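Local coordinates for protein E3 ubiquitin ligase RavN (Legionella pneumophila, PDB 5MIY) that acts as an E3 ubiquitin ligase, a Legionella effector that probably promotes transfer of ubiquitin to proteins of the infected host cell, at residues I25-K30 / S43-L48. Numbering follows the deposited sequence.
Sequences IVYLVK and SGLEHL. With NA (sodium ion), chain K; SO4 (sulfate ion), chain D; EDO (1,2-ethanediol), chain I.
I25 and Y27, on the strand 25-30, meet the irregular loop 43-48 with no hydrogen bond crossing between the two segments; the closest CA atoms, of I25 and S43, stand 6.7 Å apart. The side-chain contacts are carbon on carbon, made mainly by I25 and L45. I25 reaches the loop with two branches. With chi1 at -64° its CG1 lies anti to the carbonyl carbon, and CG2 is left anti to the backbone N, where it touches L45 CD2 at 3.9 Å. Its CD1 lies against the loop backbone, 3.6 Å from S43 CA. L45 uses both methyls: while CD2 meets I25, CD1 comes obliquely to the Y27 ring, 4.0 Å from Y27 CD2. The I25 methyl CG2 lies at the edge of that same ring, in its plane, so L45 packs onto a surface that I25 and Y27 form together.

The loop turns tightly after S43. G44 O accepts from H47 N and L48 N. At the G44 phi of 113° a CB would be jammed against the carbonyl O of S43. A sulfate, probably from the crystallisation liquor, is held by backbone N-H groups of this turn. G44 N gives a bond of 2.9 Å to sulfate O2, and E46 N bonds to O1 and O3. H47 O binds a sodium ion.

The strand 25-32 is paired with 35-41 and 58-61 in an antiparallel sheet. The loop follows 35-41 and folds back beside the start of 25-32. L45 also touches Y59 of strand 58-61 and F108, while the Y27 hydroxyl is hydrogen-bonded to D51 in the same long connection to strand 58-61.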
loop_
_atom_site.group_PDB
_atom_site.type_symbol
_atom_site.label_atom_id
_atom_site.label_comp_id
_atom_site.label_asym_id
_atom_site.label_seq_id
_atom_site.Cartn_x
_atom_site.Cartn_y
_atom_site.Cartn_z
ATOM N N ILE A 25 -5.667 1.984 -3.911
ATOM C CA ILE A 25 -5.013 0.696 -3.696
ATOM C C ILE A 25 -4.474 0.671 -2.273
ATOM O O ILE A 25 -3.693 1.545 -1.880
ATOM C CB ILE A 25 -3.882 0.467 -4.712
ATOM C CG1 ILE A 25 -4.439 0.374 -6.134
ATOM C CG2 ILE A 25 -3.044 -0.772 -4.343
ATOM C CD1 ILE A 25 -3.395 0.727 -7.193
ATOM N N VAL A 26 -4.897 -0.325 -1.493
ATOM C CA VAL A 26 -4.521 -0.435 -0.090
ATOM C C VAL A 26 -3.967 -1.831 0.163
ATOM O O VAL A 26 -4.495 -2.824 -0.351
ATOM C CB VAL A 26 -5.720 -0.134 0.842
ATOM C CG1 VAL A 26 -5.275 -0.169 2.283
ATOM C CG2 VAL A 26 -6.317 1.236 0.505
ATOM N N TYR A 27 -2.894 -1.901 0.947
ATOM C CA TYR A 27 -2.264 -3.169 1.288
ATOM C C TYR A 27 -1.418 -2.984 2.539
ATOM O O TYR A 27 -1.110 -1.858 2.943
ATOM C CB TYR A 27 -1.410 -3.718 0.132
ATOM C CG TYR A 27 -0.367 -2.757 -0.439
ATOM C CD1 TYR A 27 0.907 -2.653 0.120
ATOM C CD2 TYR A 27 -0.657 -1.966 -1.551
ATOM C CE1 TYR A 27 1.863 -1.778 -0.407
ATOM C CE2 TYR A 27 0.294 -1.095 -2.089
ATOM C CZ TYR A 27 1.544 -0.994 -1.512
ATOM O OH TYR A 27 2.470 -0.116 -2.054
ATOM N N LEU A 28 -1.046 -4.114 3.139
ATOM C CA LEU A 28 -0.173 -4.170 4.301
ATOM C C LEU A 28 1.213 -4.660 3.896
ATOM O O LEU A 28 1.342 -5.569 3.069
ATOM C CB LEU A 28 -0.758 -5.112 5.360
ATOM C CG LEU A 28 -0.353 -4.906 6.812
ATOM C CD1 LEU A 28 -1.123 -3.727 7.388
ATOM C CD2 LEU A 28 -0.624 -6.187 7.619
ATOM N N VAL A 29 2.251 -4.058 4.476
ATOM C CA VAL A 29 3.598 -4.601 4.367
ATOM C C VAL A 29 4.142 -4.819 5.775
ATOM O O VAL A 29 3.690 -4.208 6.748
ATOM C CB VAL A 29 4.553 -3.708 3.540
ATOM C CG1 VAL A 29 4.000 -3.486 2.125
ATOM C CG2 VAL A 29 4.817 -2.385 4.246
ATOM N N LYS A 30 5.113 -5.725 5.871
ATOM C CA LYS A 30 5.783 -6.052 7.124
ATOM C C LYS A 30 7.098 -5.285 7.189
ATOM O O LYS A 30 7.904 -5.364 6.260
ATOM C CB LYS A 30 6.040 -7.560 7.212
ATOM C CG LYS A 30 6.572 -8.076 8.554
ATOM C CD LYS A 30 6.495 -9.606 8.608
ATOM C CE LYS A 30 6.881 -10.167 9.973
ATOM N NZ LYS A 30 6.566 -11.621 10.076
ATOM N N SER A 43 -1.871 4.377 -7.767
ATOM C CA SER A 43 -1.711 3.462 -8.890
ATOM C C SER A 43 -0.456 2.636 -8.647
ATOM O O SER A 43 0.347 2.949 -7.770
ATOM C CB SER A 43 -1.588 4.216 -10.218
ATOM O OG SER A 43 -0.366 4.933 -10.247
ATOM N N GLY A 44 -0.291 1.582 -9.442
ATOM C CA GLY A 44 0.996 0.914 -9.551
ATOM C C GLY A 44 1.084 -0.500 -9.015
ATOM O O GLY A 44 2.157 -1.101 -9.108
ATOM N N LEU A 45 0.013 -1.059 -8.455
ATOM C CA LEU A 45 0.135 -2.374 -7.824
ATOM C C LEU A 45 0.638 -3.436 -8.805
ATOM O O LEU A 45 1.405 -4.331 -8.421
ATOM C CB LEU A 45 -1.202 -2.796 -7.217
ATOM C CG LEU A 45 -1.148 -4.022 -6.292
ATOM C CD1 LEU A 45 -0.193 -3.771 -5.131
ATOM C CD2 LEU A 45 -2.529 -4.399 -5.777
ATOM N N GLU A 46 0.225 -3.350 -10.071
ATOM C CA GLU A 46 0.582 -4.345 -11.076
ATOM C C GLU A 46 1.869 -4.019 -11.819
ATOM O O GLU A 46 2.344 -4.865 -12.587
ATOM C CB GLU A 46 -0.547 -4.502 -12.105
ATOM C CG GLU A 46 -1.900 -4.935 -11.521
ATOM C CD GLU A 46 -1.856 -6.302 -10.863
ATOM O OE1 GLU A 46 -1.068 -7.161 -11.312
ATOM O OE2 GLU A 46 -2.620 -6.525 -9.896
ATOM N N HIS A 47 2.447 -2.833 -11.617
ATOM C CA HIS A 47 3.633 -2.437 -12.366
ATOM C C HIS A 47 4.845 -2.113 -11.508
ATOM O O HIS A 47 5.974 -2.270 -11.987
ATOM C CB HIS A 47 3.310 -1.222 -13.257
ATOM C CG HIS A 47 2.294 -1.514 -14.317
ATOM N ND1 HIS A 47 0.936 -1.512 -14.071
ATOM C CD2 HIS A 47 2.439 -1.831 -15.626
ATOM C CE1 HIS A 47 0.289 -1.806 -15.186
ATOM N NE2 HIS A 47 1.179 -2.009 -16.142
ATOM N N LEU A 48 4.658 -1.647 -10.276
ATOM C CA LEU A 48 5.804 -1.318 -9.441
ATOM C C LEU A 48 6.553 -2.593 -9.035
ATOM O O LEU A 48 5.949 -3.663 -8.897
ATOM C CB LEU A 48 5.359 -0.564 -8.193
ATOM C CG LEU A 48 4.836 0.861 -8.365
ATOM C CD1 LEU A 48 4.215 1.316 -7.045
ATOM C CD2 LEU A 48 5.945 1.815 -8.814
HETATM NA NA NA K . 8.260 -0.879 -12.610
HETATM S S SO4 D . -1.659 -0.705 -11.904
HETATM O O1 SO4 D . -0.218 -0.915 -11.894
HETATM O O2 SO4 D . -1.951 0.703 -11.654
HETATM O O3 SO4 D . -2.221 -1.527 -10.839
HETATM O O4 SO4 D . -2.231 -1.113 -13.185
HETATM C C1 EDO I . 0.472 -8.749 -8.698
HETATM O O1 EDO I . 1.645 -8.870 -9.505
HETATM C C2 EDO I . 0.388 -7.305 -8.238
HETATM O O2 EDO I . 1.527 -7.006 -7.426
#